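Local coordinates for protein muramidase (Sodiomyces alcalophilus, PDB 6ZM8) that probably hydrolyses the beta-1,4 bonds between N-acetylmuramic acid and N-acetylglucosamine in bacterial peptidoglycan, acting as a fungal lysozyme of glycoside hydrolase family 25, at residues D6-G9 with W10-T13; R44-T47 with G48-N52; I117-F120 with V121-H125. All blocks are in the same frame, centred on the assembly; numbering follows the deposited sequence.

Overall arrangement
The three contacts are spread over a family 25 barrel of TIM-barrel type. Interaction 1 is the turn that leaves strand 2-7, and interaction 2 is a length of helix 42-51 with its centre about 13 Å away. These two touch: Gln45 NE2 lies 2.9 Å from Ser8 O, probably a hydrogen bond. Interaction 3, on helix 110-128, lies across the chain's centre from interaction 1, about 26 Å between centres, and about 27 Å from interaction 2. Active sites of such barrels lie at the C-terminal ends of the strands; interaction 1 leaves from that end of strand 2-7, where Asp6 OD1 lies close to Asp190 OD2.

Interaction 1: D6-G9 with W10-T13; sequences DISG and WQPT
Ser8 and Gln11 hold each other round a tight corner, a type I beta turn running from Ser8 to Gln11. Gln11 is bent about CB-CG (chi2 68°) and thereby swings its amide back toward the end of the strand, where OE1 takes the N-H of Ser8 at 3.0 Å; that donor comes in nearly head-on to the C=O. The return bond of the turn runs from Gln11 N to Ser8 O at 3.1 Å, its donor well above the carbonyl plane. On the way back the glutamine chain passes obliquely across Ile7, with CG 4.2 Å from Ile7 CG2, and Gln11 OE1 comes within 3.4 Å of Ile7 CA.

Ser8 adds a second turn within the first. Ser8 OG, placed between its own N and carbonyl carbon, accepts the N-H of Trp10 N at 3.1 Å, an ST turn, and Trp10 CB rests beside the same hydroxyl. One water ties Ser8 to Gln11: it lies 2.8 Å from Ser8 OG and donates to Gln11 OE1 at 2.7 Å. The buried amide oxygen is thus gripped by two donors, a backbone N-H and a water. The Gln11 NE2 end meets the edge of the Trp10 indole in its plane, 3.5 Å from CD1.

The corner continues strand 2-7, whose Ile7 backbone pairs with Tyr28 and Lys30 of the parallel strand 26-33. Beyond it, Gln45 of helix 42-51 bonds to Ser8 O, joining turn, sheet and helix.

Interaction 2: R44-T47 with G48-N52; sequences RQYT and GATQN
Thr50 turns its hydroxyl back along the helix: chi1 of -56° puts OG1 beside its own backbone N, facing Tyr46 O. Tyr46 O accepts from Thr50 N at 3.0 Å and from Thr50 OG1 at 2.8 Å, and the two donors reach it from opposite faces of its plane. OG1 also has Arg56 NE of strand 55-61 as a hydrogen-bond partner, so one hydroxyl links the helix to the following strand. The ring of Tyr46 crosses this threonine obliquely, its CD1 4.0 Å from Thr50 OG1.

One position further on, Thr47 and Gln51 lie side by side and point the same way. With chi1 of -69° the CG of Gln51 starts beside its own N and passes Thr47 O at 3.3 Å; the chain then runs extended to set NE2 against the methyl of Thr47, 3.5 Å from CG2. Thr47 thus offers the amide its methyl and not its hydroxyl, whose OG1 bonds to Ser43 O. Gln51 N closes the turn on Thr47 O at 3.0 Å, close to the line of the carbonyl.

Asn52 ND2 donates to Gly48 O at 2.9 Å, nearly straight and with the acceptor in its amide plane, while Asn52 N reaches Ala49 O. Ala49 meanwhile turns its methyl to Val27 and Phe16.

The succession of i to i+4 bonds is that of a regular alpha-helix, here the helix of a beta-alpha-beta crossover between the neighbouring parallel strands 26-33 and 55-61, the repeating element of a TIM barrel.

Interaction 3: I117-F120 with V121-H125; sequences IEDF and VTTYH
Val121 N donates to Ile117 O at 2.8 Å, and the same N-H group sits at the edge of the Phe120 ring. In one of its two conformers the Val121 side chain crosses that of Ile117 obliquely, Val121 CG1 4.1 Å from Ile117 CG2. Thr122 follows with its own N on Glu118 O at 2.9 Å. Thr122 OG1 lies 2.6 Å from Glu118 OE2, brought near by the bend of the glutamate at chi2 (66°); that carboxylate is held by salt bridges to Arg150 and Arg154.

Thr123 grips Asp119 O twice, through N at 3.0 Å and OG1 at 2.7 Å, from opposite faces of the carbonyl plane. A valine here would probably leave that oxygen with the backbone donor alone and without its shorter bond. Tyr124 N bonds to Phe120 O at 2.8 Å and lays CB 4.2 Å from Phe120 CE1, while its hydroxyl reaches Gly81 and Gly92.

Ile117 and Phe120 meet Leu94 of strand 93-95, while Thr123 ties its hydroxyl to its own helix where it packs on helix 69-78; the negative charge of Glu118 is likely to be balanced by the two arginines.

Interaction 1: D6-G9 with W10-T13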
ATOM      1  N   ASP A   6      -6.377  -6.517   3.388  1.00  4.73           N
ATOM      2  CA  ASP A   6      -5.296  -6.747   2.438  1.00  4.69           C
ATOM      3  C   ASP A   6      -4.800  -8.179   2.586  1.00  4.66           C
ATOM      4  O   ASP A   6      -4.917  -8.807   3.639  1.00  5.30           O
ATOM      5  CB  ASP A   6      -4.142  -5.722   2.570  1.00  4.89           C
ATOM      6  CG  ASP A   6      -3.485  -5.742   3.932  1.00  4.96           C
ATOM      7  OD1 ASP A   6      -2.632  -6.650   4.146  1.00  5.76           O
ATOM      8  OD2 ASP A   6      -3.833  -4.885   4.779  1.00  5.22           O
ATOM      9  N   ILE A   7      -4.287  -8.667   1.467  1.00  4.84           N
ATOM     10  CA  ILE A   7      -3.868 -10.064   1.298  1.00  5.13           C
ATOM     11  C   ILE A   7      -2.629 -10.120   0.406  1.00  5.10           C
ATOM     12  O   ILE A   7      -2.310  -9.203  -0.360  1.00  5.38           O
ATOM     13  CB  ILE A   7      -5.004 -10.921   0.700  1.00  5.69           C
ATOM     14  CG1 ILE A   7      -5.439 -10.382  -0.678  1.00  6.19           C
ATOM     15  CG2 ILE A   7      -6.173 -11.039   1.675  1.00  6.38           C
ATOM     16  CD1 ILE A   7      -6.659 -11.078  -1.251  1.00  7.13           C
ATOM     17  N   SER A   8      -1.970 -11.270   0.507  1.00  5.93           N
ATOM     18  CA  SER A   8      -0.804 -11.602  -0.310  1.00  5.92           C
ATOM     19  C   SER A   8      -0.862 -13.081  -0.635  1.00  6.00           C
ATOM     20  O   SER A   8      -1.846 -13.777  -0.333  1.00  6.68           O
ATOM     21  CB  SER A   8       0.487 -11.269   0.416  1.00  6.83           C
ATOM     22  OG  SER A   8       0.687 -12.180   1.482  1.00  7.88           O
ATOM     23  N   GLY A   9       0.218 -13.606  -1.212  1.00  6.97           N
ATOM     24  CA  GLY A   9       0.306 -15.046  -1.454  1.00  7.94           C
ATOM     25  C   GLY A   9       0.390 -15.848  -0.176  1.00  8.04           C
ATOM     26  O   GLY A   9       0.346 -17.103  -0.263  1.00 10.63           O
ATOM     27  N   TRP A  10       0.514 -15.252   0.986  1.00  7.57           N
ATOM     28  CA  TRP A  10       0.436 -15.977   2.249  1.00  8.37           C
ATOM     29  C   TRP A  10      -0.957 -16.568   2.471  1.00  8.12           C
ATOM     30  O   TRP A  10      -1.069 -17.541   3.198  1.00 10.04           O
ATOM     31  CB  TRP A  10       0.811 -15.021   3.399  1.00  9.35           C
ATOM     32  CG  TRP A  10       1.167 -15.655   4.684  1.00 11.40           C
ATOM     33  CD1 TRP A  10       0.366 -15.749   5.789  1.00 13.61           C
ATOM     34  CD2 TRP A  10       2.394 -16.285   5.023  1.00 11.83           C
ATOM     35  NE1 TRP A  10       1.008 -16.422   6.788  1.00 14.66           N
ATOM     36  CE2 TRP A  10       2.251 -16.776   6.339  1.00 12.46           C
ATOM     37  CE3 TRP A  10       3.582 -16.529   4.349  1.00 12.35           C
ATOM     38  CZ2 TRP A  10       3.256 -17.464   6.992  1.00 13.59           C
ATOM     39  CZ3 TRP A  10       4.602 -17.201   5.016  1.00 13.71           C
ATOM     40  CH2 TRP A  10       4.432 -17.644   6.321  1.00 14.12           C
ATOM     41  N   GLN A  11      -1.999 -15.944   1.899  1.00  7.95           N
ATOM     42  CA  GLN A  11      -3.391 -16.363   2.110  1.00  9.15           C
ATOM     43  C   GLN A  11      -3.802 -17.306   1.005  1.00  9.57           C
ATOM     44  O   GLN A  11      -3.992 -16.865  -0.125  1.00 10.66           O
ATOM     45  CB  GLN A  11      -4.332 -15.153   2.095  1.00  9.67           C
ATOM     46  CG  GLN A  11      -4.353 -14.368   3.390  1.00 10.12           C
ATOM     47  CD  GLN A  11      -3.095 -13.646   3.703  1.00  9.02           C
ATOM     48  OE1 GLN A  11      -2.655 -12.788   2.953  1.00  9.80           O
ATOM     49  NE2 GLN A  11      -2.564 -13.979   4.885  1.00 11.60           N
ATOM     50  N   PRO A  12      -4.097 -18.582   1.291  1.00 10.49           N
ATOM     51  CA  PRO A  12      -4.508 -19.504   0.251  1.00 11.74           C
ATOM     52  C   PRO A  12      -5.872 -19.152  -0.285  1.00 11.72           C
ATOM     53  O   PRO A  12      -6.135 -19.514  -1.405  1.00 13.45           O
ATOM     54  CB  PRO A  12      -4.542 -20.887   0.949  1.00 12.81           C
ATOM     55  CG  PRO A  12      -4.723 -20.561   2.413  1.00 13.31           C
ATOM     56  CD  PRO A  12      -3.972 -19.272   2.595  1.00 11.73           C
ATOM     57  N   THR A  13      -6.758 -18.615   0.542  1.00 11.75           N
ATOM     58  CA  THR A  13      -8.209 -18.599   0.324  1.00 14.05           C
ATOM     59  C   THR A  13      -8.750 -17.198   0.598  1.00 11.04           C
ATOM     60  O   THR A  13      -8.632 -16.737   1.728  1.00 12.40           O
ATOM     61  CB  THR A  13      -8.895 -19.721   1.175  1.00 18.68           C
ATOM     62  OG1 THR A  13      -8.109 -20.938   1.061  1.00 22.60           O
ATOM     63  CG2 THR A  13     -10.338 -19.868   0.771  1.00 23.58           C
TER
HETATM   64  O   HOH W   1      -0.653 -11.060   3.635  1.00 12.15           O

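Interaction 2: R44-T47 with G48-N52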
ATOM      1  N   ARG A  44      -5.347 -14.293  -9.312  1.00  9.51           N
ATOM      2  CA  ARG A  44      -6.575 -14.887  -8.756  1.00  9.60           C
ATOM      3  C   ARG A  44      -7.233 -13.881  -7.826  1.00  8.22           C
ATOM      4  O   ARG A  44      -8.457 -13.732  -7.820  1.00  8.98           O
ATOM      5  CB  ARG A  44      -6.271 -16.195  -8.034  1.00 12.06           C
ATOM      6  CG  ARG A  44      -7.293 -16.687  -7.027  1.00 16.92           C
ATOM      7  CD  ARG A  44      -6.823 -17.909  -6.264  1.00 21.36           C
ATOM      8  NE  ARG A  44      -5.677 -17.767  -5.374  1.00 21.66           N
ATOM      9  CZ  ARG A  44      -5.705 -17.232  -4.126  1.00 19.49           C
ATOM     10  NH1 ARG A  44      -4.575 -17.228  -3.447  1.00 19.96           N
ATOM     11  NH2 ARG A  44      -6.816 -16.726  -3.590  1.00 19.03           N
ATOM     12  N   GLN A  45      -6.432 -13.238  -6.992  1.00  7.35           N
ATOM     13  CA  GLN A  45      -6.986 -12.332  -5.977  1.00  6.89           C
ATOM     14  C   GLN A  45      -7.578 -11.081  -6.613  1.00  6.59           C
ATOM     15  O   GLN A  45      -8.681 -10.665  -6.253  1.00  6.90           O
ATOM     16  CB  GLN A  45      -5.882 -12.001  -4.968  1.00  6.81           C
ATOM     17  CG  GLN A  45      -5.492 -13.203  -4.104  1.00  7.22           C
ATOM     18  CD  GLN A  45      -4.250 -12.976  -3.276  1.00  6.97           C
ATOM     19  OE1 GLN A  45      -3.354 -12.224  -3.668  1.00  7.81           O
ATOM     20  NE2 GLN A  45      -4.160 -13.672  -2.155  1.00  7.55           N
ATOM     21  N   TYR A  46      -6.840 -10.480  -7.536  1.00  6.59           N
ATOM     22  CA  TYR A  46      -7.292  -9.213  -8.151  1.00  6.83           C
ATOM     23  C   TYR A  46      -8.533  -9.467  -8.986  1.00  7.33           C
ATOM     24  O   TYR A  46      -9.489  -8.663  -8.973  1.00  7.42           O
ATOM     25  CB  TYR A  46      -6.139  -8.622  -8.955  1.00  7.64           C
ATOM     26  CG  TYR A  46      -6.227  -7.132  -9.249  1.00  7.30           C
ATOM     27  CD1 TYR A  46      -6.880  -6.644 -10.343  1.00  8.65           C
ATOM     28  CD2 TYR A  46      -5.576  -6.222  -8.432  1.00  7.21           C
ATOM     29  CE1 TYR A  46      -6.827  -5.299 -10.685  1.00  9.01           C
ATOM     30  CE2 TYR A  46      -5.520  -4.880  -8.744  1.00  7.95           C
ATOM     31  CZ  TYR A  46      -6.108  -4.421  -9.892  1.00  7.83           C
ATOM     32  OH  TYR A  46      -6.007  -3.089 -10.279  1.00  9.52           O
ATOM     33  N   THR A  47      -8.572 -10.582  -9.715  1.00  8.20           N
ATOM     34  CA  THR A  47      -9.774 -10.969 -10.469  1.00  8.89           C
ATOM     35  C   THR A  47     -10.956 -11.227  -9.545  1.00  8.72           C
ATOM     36  O   THR A  47     -12.063 -10.748  -9.833  1.00  9.32           O
ATOM     37  CB  THR A  47      -9.464 -12.166 -11.355  1.00 10.85           C
ATOM     38  OG1 THR A  47      -8.429 -11.863 -12.275  1.00 13.94           O
ATOM     39  CG2 THR A  47     -10.654 -12.664 -12.101  1.00 13.66           C
ATOM     40  N   GLY A  48     -10.742 -11.962  -8.463  1.00  8.75           N
ATOM     41  CA  GLY A  48     -11.844 -12.228  -7.535  1.00  8.92           C
ATOM     42  C   GLY A  48     -12.403 -10.941  -6.940  1.00  8.21           C
ATOM     43  O   GLY A  48     -13.610 -10.757  -6.791  1.00  8.93           O
ATOM     44  N   ALA A  49     -11.498 -10.017  -6.598  1.00  7.64           N
ATOM     45  CA  ALA A  49     -11.959  -8.723  -6.067  1.00  7.34           C
ATOM     46  C   ALA A  49     -12.819  -8.007  -7.106  1.00  7.86           C
ATOM     47  O   ALA A  49     -13.892  -7.472  -6.810  1.00  8.60           O
ATOM     48  CB  ALA A  49     -10.747  -7.894  -5.678  1.00  7.26           C
ATOM     49  N   THR A  50     -12.316  -7.957  -8.342  1.00  7.77           N
ATOM     50  CA  THR A  50     -13.009  -7.254  -9.419  1.00  8.59           C
ATOM     51  C   THR A  50     -14.432  -7.811  -9.589  1.00  9.06           C
ATOM     52  O   THR A  50     -15.398  -7.064  -9.720  1.00 10.65           O
ATOM     53  CB  THR A  50     -12.236  -7.364 -10.723  1.00  8.74           C
ATOM     54  OG1 THR A  50     -10.899  -6.873 -10.541  1.00  8.57           O
ATOM     55  CG2 THR A  50     -12.888  -6.551 -11.828  1.00 11.16           C
ATOM     56  N   GLN A  51     -14.533  -9.138  -9.642  1.00  9.29           N
ATOM     57  CA  GLN A  51     -15.783  -9.830  -9.966  1.00 10.40           C
ATOM     58  C   GLN A  51     -16.810  -9.737  -8.848  1.00 10.65           C
ATOM     59  O   GLN A  51     -17.963 -10.111  -9.059  1.00 13.72           O
ATOM     60  CB  GLN A  51     -15.490 -11.295 -10.286  1.00 12.99           C
ATOM     61  CG  GLN A  51     -14.725 -11.445 -11.579  1.00 15.74           C
ATOM     62  CD  GLN A  51     -14.357 -12.912 -11.724  1.00 22.48           C
ATOM     63  OE1 GLN A  51     -14.356 -13.699 -10.767  1.00 32.04           O
ATOM     64  NE2 GLN A  51     -13.975 -13.298 -12.919  1.00 26.45           N
ATOM     65  N   ASN A  52     -16.412  -9.318  -7.668  1.00  9.56           N
ATOM     66  CA  ASN A  52     -17.286  -9.307  -6.483  1.00  9.76           C
ATOM     67  C   ASN A  52     -17.467  -7.910  -5.914  1.00  9.58           C
ATOM     68  O   ASN A  52     -17.847  -7.737  -4.759  1.00 11.66           O
ATOM     69  CB  ASN A  52     -16.784 -10.302  -5.453  1.00 10.83           C
ATOM     70  CG  ASN A  52     -16.995 -11.716  -5.909  1.00 12.27           C
ATOM     71  OD1 ASN A  52     -18.113 -12.218  -5.843  1.00 15.76           O
ATOM     72  ND2 ASN A  52     -15.976 -12.345  -6.473  1.00 12.32           N
TER

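Interaction 3: I117-F120 with V121-H125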
ATOM      1  N   ILE A 117      12.791   6.709  -1.906  1.00  5.49           N
ATOM      2  CA  ILE A 117      11.318   6.812  -1.904  1.00  5.56           C
ATOM      3  C   ILE A 117      10.878   7.859  -2.932  1.00  5.63           C
ATOM      4  O   ILE A 117       9.925   7.628  -3.673  1.00  5.91           O
ATOM      5  CB  ILE A 117      10.808   7.108  -0.489  1.00  5.51           C
ATOM      6  CG1 ILE A 117      11.166   5.954   0.464  1.00  5.83           C
ATOM      7  CG2 ILE A 117       9.299   7.358  -0.512  1.00  6.14           C
ATOM      8  CD1 ILE A 117      11.040   6.325   1.936  1.00  6.42           C
ATOM      9  N   GLU A 118      11.559   9.021  -2.964  1.00  5.77           N
ATOM     10  CA  GLU A 118      11.225  10.045  -3.953  1.00  6.23           C
ATOM     11  C   GLU A 118      11.318   9.487  -5.365  1.00  6.12           C
ATOM     12  O   GLU A 118      10.473   9.764  -6.227  1.00  6.63           O
ATOM     13  CB  GLU A 118      12.152  11.240  -3.759  1.00  6.74           C
ATOM     14  CG  GLU A 118      11.866  12.388  -4.738  1.00  7.33           C
ATOM     15  CD  GLU A 118      10.515  13.024  -4.520  1.00  8.82           C
ATOM     16  OE1 GLU A 118      10.281  13.581  -3.437  1.00  9.38           O
ATOM     17  OE2 GLU A 118       9.648  12.868  -5.384  1.00 16.64           O
ATOM     18  N   ASP A 119      12.376   8.717  -5.642  1.00  6.14           N
ATOM     19  CA  ASP A 119      12.542   8.145  -6.970  1.00  6.35           C
ATOM     20  C   ASP A 119      11.381   7.186  -7.290  1.00  5.95           C
ATOM     21  O   ASP A 119      10.830   7.200  -8.400  1.00  6.56           O
ATOM     22  CB  ASP A 119      13.905   7.452  -7.048  1.00  6.80           C
ATOM     23  CG  ASP A 119      14.380   7.131  -8.442  1.00  7.62           C
ATOM     24  OD1 ASP A 119      13.986   7.797  -9.391  1.00  9.79           O
ATOM     25  OD2 ASP A 119      15.231   6.192  -8.532  1.00  7.84           O
ATOM     26  N   PHE A 120      11.000   6.357  -6.328  1.00  5.59           N
ATOM     27  CA  PHE A 120       9.855   5.461  -6.546  1.00  5.44           C
ATOM     28  C   PHE A 120       8.579   6.264  -6.821  1.00  5.33           C
ATOM     29  O   PHE A 120       7.846   5.985  -7.781  1.00  5.72           O
ATOM     30  CB  PHE A 120       9.675   4.534  -5.330  1.00  5.36           C
ATOM     31  CG  PHE A 120       8.580   3.517  -5.548  1.00  5.56           C
ATOM     32  CD1 PHE A 120       7.234   3.850  -5.403  1.00  5.82           C
ATOM     33  CD2 PHE A 120       8.903   2.213  -5.911  1.00  6.16           C
ATOM     34  CE1 PHE A 120       6.235   2.912  -5.654  1.00  6.53           C
ATOM     35  CE2 PHE A 120       7.901   1.265  -6.134  1.00  7.04           C
ATOM     36  CZ  PHE A 120       6.573   1.621  -6.014  1.00  7.06           C
ATOM     37  N   VAL A 121       8.267   7.219  -5.953  0.50  5.39           N
ATOM     38  CA  VAL A 121       6.938   7.842  -6.094  0.50  5.56           C
ATOM     39  C   VAL A 121       6.893   8.764  -7.327  0.50  5.79           C
ATOM     40  O   VAL A 121       5.845   8.887  -7.938  0.50  5.56           O
ATOM     41  CB  VAL A 121       6.480   8.567  -4.810  0.50  5.67           C
ATOM     42  CG1 VAL A 121       6.568   7.645  -3.593  0.50  5.75           C
ATOM     43  CG2 VAL A 121       7.244   9.837  -4.540  0.50  6.26           C
ATOM     44  N   THR A 122       7.990   9.475  -7.648  1.00  6.36           N
ATOM     45  CA  THR A 122       8.005  10.284  -8.858  1.00  6.41           C
ATOM     46  C   THR A 122       7.880   9.398 -10.091  1.00  6.12           C
ATOM     47  O   THR A 122       7.145   9.725 -11.035  1.00  6.65           O
ATOM     48  CB  THR A 122       9.277  11.139  -8.886  1.00  7.79           C
ATOM     49  OG1 THR A 122       9.212  12.104  -7.857  1.00 11.29           O
ATOM     50  CG2 THR A 122       9.464  11.858 -10.200  1.00  9.22           C
ATOM     51  N   THR A 123       8.606   8.285 -10.112  1.00  5.83           N
ATOM     52  CA  THR A 123       8.548   7.384 -11.266  1.00  6.10           C
ATOM     53  C   THR A 123       7.152   6.778 -11.409  1.00  5.93           C
ATOM     54  O   THR A 123       6.586   6.731 -12.509  1.00  6.23           O
ATOM     55  CB  THR A 123       9.636   6.317 -11.164  1.00  6.47           C
ATOM     56  OG1 THR A 123      10.923   6.953 -11.119  1.00  6.98           O
ATOM     57  CG2 THR A 123       9.609   5.380 -12.359  1.00  7.23           C
ATOM     58  N   TYR A 124       6.587   6.306 -10.296  1.00  5.51           N
ATOM     59  CA  TYR A 124       5.256   5.707 -10.350  1.00  5.45           C
ATOM     60  C   TYR A 124       4.220   6.715 -10.890  1.00  5.41           C
ATOM     61  O   TYR A 124       3.367   6.370 -11.687  1.00  5.71           O
ATOM     62  CB  TYR A 124       4.871   5.188  -8.952  1.00  5.69           C
ATOM     63  CG  TYR A 124       3.537   4.463  -8.961  1.00  5.34           C
ATOM     64  CD1 TYR A 124       3.442   3.141  -9.385  1.00  5.64           C
ATOM     65  CD2 TYR A 124       2.375   5.116  -8.566  1.00  5.63           C
ATOM     66  CE1 TYR A 124       2.223   2.485  -9.427  1.00  5.59           C
ATOM     67  CE2 TYR A 124       1.146   4.465  -8.597  1.00  5.65           C
ATOM     68  CZ  TYR A 124       1.067   3.148  -9.036  1.00  5.31           C
ATOM     69  OH  TYR A 124      -0.169   2.558  -9.075  1.00  5.93           O
ATOM     70  N   HIS A 125       4.321   7.958 -10.412  1.00  5.45           N
ATOM     71  CA  HIS A 125       3.391   9.014 -10.884  1.00  5.59           C
ATOM     72  C   HIS A 125       3.601   9.319 -12.382  1.00  5.70           C
ATOM     73  O   HIS A 125       2.629   9.534 -13.105  1.00  5.98           O
ATOM     74  CB  HIS A 125       3.599  10.246 -10.009  1.00  6.47           C
ATOM     75  CG  HIS A 125       2.794  11.427 -10.429  1.00  6.30           C
ATOM     76  ND1 HIS A 125       3.317  12.387 -11.253  1.00  7.87           N
ATOM     77  CD2 HIS A 125       1.547  11.787 -10.128  1.00  7.02           C
ATOM     78  CE1 HIS A 125       2.367  13.326 -11.451  1.00  8.76           C
ATOM     79  NE2 HIS A 125       1.283  12.977 -10.781  1.00  8.50           N
TER